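Local coordinates for EvdMO1 (Micromonospora carbonacea, PDB 5T39), which probably transfers a methyl group from S-adenosylmethionine during everninomicin biosynthesis, through the methyltransferase domain of a fused methyltransferase-oxidase, at residues F116-V120 against H121-N125; A223-N227 against A228-E232. One frame throughout, in Å; residues are numbered along the deposited sequence.

Contact 1 of 2, residues F116-V120 against H121-N125; sequences FVMEV and HGATN
Val-117 O accepts a hydrogen bond from His-121 N at 3.0 Å, a normal helical bond. Two more backbone bonds join the last turn to the residues that leave it. Met-118 O accepts from Ala-123 N at 3.0 Å; the donor lies in the carbonyl plane and the bond is fairly straight, with an N-H...O angle of 167°. Gly-122 N reaches Glu-119 O at 3.2 Å, but it sits above the carbonyl plane and not on a lone pair. Gly-122 has positive phi (65°), and this turns the chain off the helix axis.

The apolar part of the contact is Met-118 against Ala-123. Met-118 bends at chi2 and chi3, and its SD comes to 3.9 Å from Ala-123 CB, the methyl that points back at the helix. Met-118 also packs on Thr-90 and Ala-123 on Leu-91, both of helix 88-94.

The imidazole of His-121 lies alongside Val-117, and both side chains point the same way. CG stands beside the backbone N (chi1 -74°), which brings the CD2 edge of the ring up beside Val-117 O. His-121 CD2 is 3.2 Å from Val-117 O, which lies in the ring plane, and 3.9 Å from Val-117 CG1. The ring also meets Phe-43 edge-to-face. Replacing His-121 by alanine removes the ring, and Val-117 CG1 and Phe-43 would probably lose their flat neighbour.

In one of its two modelled conformers, Glu-119 OE1 makes a salt bridge with Arg-30.

Ala-123 is the centre of an inverse gamma turn. With the glycine before it, it completes a Schellman motif, the C-cap that ends helix 108-121 ahead of strand 126-130 in this Rossmann-like fold.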
ATOM      1  N   PHE A 116     -16.812   0.591   2.923  1.00  8.72           N
ATOM      2  CA  PHE A 116     -17.629   0.817   4.110  1.00  8.82           C
ATOM      3  C   PHE A 116     -16.971   1.841   5.030  1.00  8.87           C
ATOM      4  O   PHE A 116     -17.627   2.767   5.519  1.00  9.40           O
ATOM      5  CB  PHE A 116     -17.832  -0.532   4.802  1.00  8.63           C
ATOM      6  CG  PHE A 116     -18.375  -0.465   6.201  1.00  8.70           C
ATOM      7  CD1 PHE A 116     -19.670  -0.045   6.454  1.00  9.36           C
ATOM      8  CD2 PHE A 116     -17.594  -0.874   7.266  1.00  9.83           C
ATOM      9  CE1 PHE A 116     -20.169  -0.049   7.753  1.00  9.34           C
ATOM     10  CE2 PHE A 116     -18.081  -0.880   8.551  1.00 10.31           C
ATOM     11  CZ  PHE A 116     -19.362  -0.465   8.799  1.00  9.77           C
ATOM     12  N   VAL A 117     -15.664   1.698   5.269  1.00  8.70           N
ATOM     13  CA  VAL A 117     -14.947   2.652   6.112  1.00  9.44           C
ATOM     14  C   VAL A 117     -15.119   4.071   5.579  1.00  9.44           C
ATOM     15  O   VAL A 117     -15.398   5.014   6.334  1.00 10.09           O
ATOM     16  CB  VAL A 117     -13.466   2.242   6.231  1.00  9.85           C
ATOM     17  CG1 VAL A 117     -12.622   3.336   6.887  1.00 10.72           C
ATOM     18  CG2 VAL A 117     -13.345   0.931   7.001  1.00 10.20           C
ATOM     19  N   MET A 118     -14.946   4.255   4.267  1.00  9.41           N
ATOM     20  CA  MET A 118     -15.060   5.601   3.709  1.00 10.26           C
ATOM     21  C   MET A 118     -16.470   6.145   3.864  1.00 10.93           C
ATOM     22  O   MET A 118     -16.651   7.346   4.080  1.00 12.21           O
ATOM     23  CB  MET A 118     -14.673   5.641   2.234  1.00 11.34           C
ATOM     24  CG  MET A 118     -13.266   5.217   1.960  1.00 12.05           C
ATOM     25  SD  MET A 118     -11.988   5.995   2.979  1.00 12.99           S
ATOM     26  CE  MET A 118     -10.975   4.539   3.219  1.00 14.36           C
ATOM     27  N   GLU A 119     -17.477   5.294   3.692  1.00 10.20           N
ATOM     28  CA  GLU A 119     -18.851   5.753   3.851  0.68 10.76           C
ATOM     29  C   GLU A 119     -19.138   6.142   5.297  1.00 10.51           C
ATOM     30  O   GLU A 119     -19.748   7.186   5.553  1.00 11.76           O
ATOM     31  CB  GLU A 119     -19.835   4.693   3.362  0.68 12.02           C
ATOM     32  CG  GLU A 119     -21.256   5.219   3.420  0.68 13.67           C
ATOM     33  CD  GLU A 119     -22.294   4.320   2.798  0.68 14.95           C
ATOM     34  OE1 GLU A 119     -21.973   3.190   2.403  0.68 15.13           O
ATOM     35  OE2 GLU A 119     -23.461   4.752   2.725  0.68 16.33           O
ATOM     36  N   VAL A 120     -18.694   5.331   6.260  1.00  9.73           N
ATOM     37  CA  VAL A 120     -18.936   5.645   7.666  1.00 10.01           C
ATOM     38  C   VAL A 120     -18.302   6.979   8.030  1.00 10.78           C
ATOM     39  O   VAL A 120     -18.880   7.767   8.784  1.00 11.71           O
ATOM     40  CB  VAL A 120     -18.415   4.508   8.565  1.00 10.22           C
ATOM     41  CG1 VAL A 120     -18.448   4.905  10.030  1.00 11.86           C
ATOM     42  CG2 VAL A 120     -19.199   3.241   8.343  1.00 11.17           C
ATOM     43  N   HIS A 121     -17.101   7.243   7.522  1.00 10.91           N
ATOM     44  CA  HIS A 121     -16.355   8.449   7.853  1.00 12.19           C
ATOM     45  C   HIS A 121     -16.682   9.634   6.953  1.00 13.23           C
ATOM     46  O   HIS A 121     -16.192  10.738   7.209  1.00 15.77           O
ATOM     47  CB  HIS A 121     -14.849   8.159   7.805  1.00 12.07           C
ATOM     48  CG  HIS A 121     -14.366   7.361   8.972  1.00 12.03           C
ATOM     49  ND1 HIS A 121     -13.888   7.949  10.119  1.00 14.05           N
ATOM     50  CD2 HIS A 121     -14.295   6.024   9.172  1.00 12.04           C
ATOM     51  CE1 HIS A 121     -13.545   7.010  10.981  1.00 14.24           C
ATOM     52  NE2 HIS A 121     -13.787   5.832  10.435  1.00 13.45           N
ATOM     53  N   GLY A 122     -17.494   9.451   5.920  1.00 13.73           N
ATOM     54  CA  GLY A 122     -17.806  10.556   5.022  1.00 14.75           C
ATOM     55  C   GLY A 122     -16.617  11.084   4.245  1.00 15.48           C
ATOM     56  O   GLY A 122     -16.530  12.291   3.991  1.00 17.03           O
ATOM     57  N   ALA A 123     -15.702  10.205   3.842  1.00 14.84           N
ATOM     58  CA  ALA A 123     -14.446  10.602   3.192  1.00 15.89           C
ATOM     59  C   ALA A 123     -14.644  10.737   1.678  1.00 16.36           C
ATOM     60  O   ALA A 123     -14.214   9.898   0.878  1.00 17.34           O
ATOM     61  CB  ALA A 123     -13.351   9.598   3.518  1.00 16.48           C
ATOM     62  N   THR A 124     -15.249  11.857   1.278  1.00 16.07           N
ATOM     63  CA  THR A 124     -15.649  12.051  -0.111  1.00 17.01           C
ATOM     64  C   THR A 124     -14.482  12.353  -1.046  1.00 16.03           C
ATOM     65  O   THR A 124     -14.669  12.282  -2.265  1.00 17.87           O
ATOM     66  CB  THR A 124     -16.678  13.182  -0.200  1.00 19.55           C
ATOM     67  OG1 THR A 124     -16.089  14.383   0.309  1.00 20.78           O
ATOM     68  CG2 THR A 124     -17.927  12.856   0.612  1.00 20.33           C
ATOM     69  N   ASN A 125     -13.297  12.689  -0.520  1.00 13.84           N
ATOM     70  CA  ASN A 125     -12.114  12.933  -1.337  1.00 13.76           C
ATOM     71  C   ASN A 125     -11.318  11.657  -1.610  1.00 12.85           C
ATOM     72  O   ASN A 125     -10.163  11.733  -2.037  1.00 13.29           O
ATOM     73  CB  ASN A 125     -11.243  14.012  -0.692  1.00 14.06           C
ATOM     74  CG  ASN A 125     -10.839  13.682   0.726  1.00 13.75           C
ATOM     75  OD1 ASN A 125     -11.532  12.945   1.432  1.00 14.35           O
ATOM     76  ND2 ASN A 125      -9.721  14.253   1.164  1.00 14.73           N
TER

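Contact 2 of 2, residues A223-N227 against A228-E232; sequences AALEN and AGFVE
The ring of Phe-230 turns an edge to Leu-225. Leu-225 O lies at that edge, near the ring plane, 3.9 Å from Phe-230 CD2. Leu-225 CD2 meets the same ring atom, Phe-230 CD2, at 4.1 Å, and the two side chains cross at a slant. Phe-230 CG stands beside its backbone N (chi1 -62°), which keeps the ring on the leucine side of the turn.

In the conformer described, one of two, the Glu-226 side chain bends at chi2 (83°), which carries its carboxylate across to Val-231. Glu-226 OE2 comes to 3.5 Å from Val-231 CA and 3.7 Å from Val-231 CG1. A water donates to both Glu-226 OE2 and Val-231 O and so bridges them.

Leu-225 O takes Phe-230 N at 2.9 Å, with the donor tilted from the carbonyl plane. Weak bonds from Ala-228 N and Gly-229 N reach the same oxygen. Gly-229 N also donates a hydrogen bond to Glu-226 O at 2.9 Å from above its carbonyl plane. Gly-229 has a phi of 114°, and a CB there would jam against the preceding carbonyl O. This is a Schellman motif, followed by an inverse gamma turn centred on Phe-230.

Leu-225 packs on Leu-163 and Phe-230 on Ala-167, both of helix 159-169. Asn-227 ND2 is hydrogen-bonded to Tyr-192 OH of strand 192-198. Val-231 and Glu-232 form a classic beta bulge opposite Arg-252 of strand 244-252.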
ATOM      1  N   ALA A 223      18.838  -0.684  -7.291  1.00  9.64           N
ATOM      2  CA  ALA A 223      18.956  -0.606  -8.742  1.00 10.21           C
ATOM      3  C   ALA A 223      17.590  -0.482  -9.405  1.00  9.51           C
ATOM      4  O   ALA A 223      17.425   0.283 -10.357  1.00 10.10           O
ATOM      5  CB  ALA A 223      19.707  -1.820  -9.284  1.00 10.86           C
ATOM      6  N   ALA A 224      16.597  -1.231  -8.916  1.00  8.91           N
ATOM      7  CA  ALA A 224      15.260  -1.173  -9.507  1.00  8.96           C
ATOM      8  C   ALA A 224      14.633   0.203  -9.318  1.00  8.76           C
ATOM      9  O   ALA A 224      13.963   0.717 -10.219  1.00  9.06           O
ATOM     10  CB  ALA A 224      14.378  -2.255  -8.892  1.00  9.39           C
ATOM     11  N   LEU A 225      14.856   0.824  -8.158  1.00  8.67           N
ATOM     12  CA  LEU A 225      14.391   2.191  -7.951  1.00  8.90           C
ATOM     13  C   LEU A 225      15.052   3.138  -8.935  1.00  9.49           C
ATOM     14  O   LEU A 225      14.374   3.935  -9.598  1.00  9.85           O
ATOM     15  CB  LEU A 225      14.696   2.629  -6.517  1.00  9.40           C
ATOM     16  CG  LEU A 225      13.714   2.101  -5.485  1.00 10.14           C
ATOM     17  CD1 LEU A 225      14.321   2.161  -4.104  1.00 11.05           C
ATOM     18  CD2 LEU A 225      12.406   2.884  -5.550  1.00 10.83           C
ATOM     19  N   GLU A 226      16.387   3.057  -9.040  0.57  9.77           N
ATOM     20  CA  GLU A 226      17.143   3.904  -9.961  0.57 10.97           C
ATOM     21  C   GLU A 226      16.664   3.714 -11.393  0.57 10.44           C
ATOM     22  O   GLU A 226      16.449   4.686 -12.126  0.57 11.22           O
ATOM     23  CB  GLU A 226      18.637   3.562  -9.849  0.57 12.63           C
ATOM     24  CG  GLU A 226      19.573   4.170 -10.912  0.57 14.45           C
ATOM     25  CD  GLU A 226      19.998   5.591 -10.614  0.57 16.25           C
ATOM     26  OE1 GLU A 226      20.642   6.200 -11.492  0.57 17.78           O
ATOM     27  OE2 GLU A 226      19.705   6.098  -9.513  0.57 16.35           O
ATOM     28  N   ASN A 227      16.498   2.459 -11.806  1.00  9.68           N
ATOM     29  CA  ASN A 227      16.164   2.159 -13.188  1.00 10.28           C
ATOM     30  C   ASN A 227      14.749   2.594 -13.534  1.00 10.25           C
ATOM     31  O   ASN A 227      14.457   2.870 -14.704  1.00 12.82           O
ATOM     32  CB  ASN A 227      16.358   0.668 -13.448  1.00 10.54           C
ATOM     33  CG  ASN A 227      17.821   0.258 -13.386  1.00 12.05           C
ATOM     34  OD1 ASN A 227      18.710   1.095 -13.531  1.00 13.39           O
ATOM     35  ND2 ASN A 227      18.079  -1.029 -13.192  1.00 12.43           N
ATOM     36  N   ALA A 228      13.861   2.668 -12.538  1.00  9.14           N
ATOM     37  CA  ALA A 228      12.526   3.203 -12.757  1.00 10.11           C
ATOM     38  C   ALA A 228      12.538   4.715 -12.913  1.00 11.03           C
ATOM     39  O   ALA A 228      11.561   5.280 -13.422  1.00 12.48           O
ATOM     40  CB  ALA A 228      11.625   2.837 -11.587  1.00 10.23           C
ATOM     41  N   GLY A 229      13.614   5.377 -12.483  1.00 11.07           N
ATOM     42  CA  GLY A 229      13.734   6.819 -12.537  1.00 11.64           C
ATOM     43  C   GLY A 229      13.795   7.489 -11.187  1.00 11.01           C
ATOM     44  O   GLY A 229      13.966   8.706 -11.135  1.00 11.16           O
ATOM     45  N   PHE A 230      13.657   6.750 -10.092  1.00 10.65           N
ATOM     46  CA  PHE A 230      13.737   7.326  -8.751  1.00 10.74           C
ATOM     47  C   PHE A 230      15.208   7.403  -8.373  1.00 11.42           C
ATOM     48  O   PHE A 230      15.758   6.556  -7.666  1.00 12.93           O
ATOM     49  CB  PHE A 230      12.913   6.509  -7.765  1.00 11.25           C
ATOM     50  CG  PHE A 230      11.453   6.469  -8.100  1.00 10.84           C
ATOM     51  CD1 PHE A 230      10.675   7.598  -7.960  1.00 10.69           C
ATOM     52  CD2 PHE A 230      10.851   5.302  -8.541  1.00 11.48           C
ATOM     53  CE1 PHE A 230       9.334   7.581  -8.267  1.00 11.23           C
ATOM     54  CE2 PHE A 230       9.508   5.280  -8.836  1.00 12.15           C
ATOM     55  CZ  PHE A 230       8.745   6.424  -8.702  1.00 11.93           C
ATOM     56  N   VAL A 231      15.852   8.448  -8.894  1.00 11.96           N
ATOM     57  CA  VAL A 231      17.298   8.598  -8.802  1.00 13.87           C
ATOM     58  C   VAL A 231      17.738   9.231  -7.491  1.00 14.09           C
ATOM     59  O   VAL A 231      18.918   9.140  -7.141  1.00 17.11           O
ATOM     60  CB  VAL A 231      17.853   9.373 -10.012  1.00 15.47           C
ATOM     61  CG1 VAL A 231      17.629   8.595 -11.299  1.00 16.60           C
ATOM     62  CG2 VAL A 231      17.243  10.764 -10.103  1.00 16.56           C
ATOM     63  N   GLU A 232      16.840   9.872  -6.758  1.00 12.32           N
ATOM     64  CA  GLU A 232      17.141  10.386  -5.431  1.00 13.06           C
ATOM     65  C   GLU A 232      16.370   9.534  -4.435  1.00 12.15           C
ATOM     66  O   GLU A 232      15.136   9.492  -4.480  1.00 12.86           O
ATOM     67  CB  GLU A 232      16.719  11.849  -5.320  1.00 15.65           C
TER
HETATM   68  O   HOH W   1      21.006   8.003  -8.490  1.00 35.94           O

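In the fold
From the N terminus, the chain passes helix 24-33 and strand 41-43, which later lie against the helix end of contact 1. Contact 1 closes the turn from helix 108-121 into strand 126-130, one outermost strand of the seven-stranded mixed sheet. The chain then builds strands 146-150 and 172-180 and the three-stranded antiparallel sheet of 187-189, 192-198 and 212-216. Contact 2 closes the turn from helix 218-228 into strand 232-239, the other outermost strand. The two contacts follow in series, neither nested nor crossed. The centres of contact 1 and contact 2 are about 35 Å apart. They lie on opposite sides of the chain's centre and do not touch. Each therefore joins a helix to one border of the sheet.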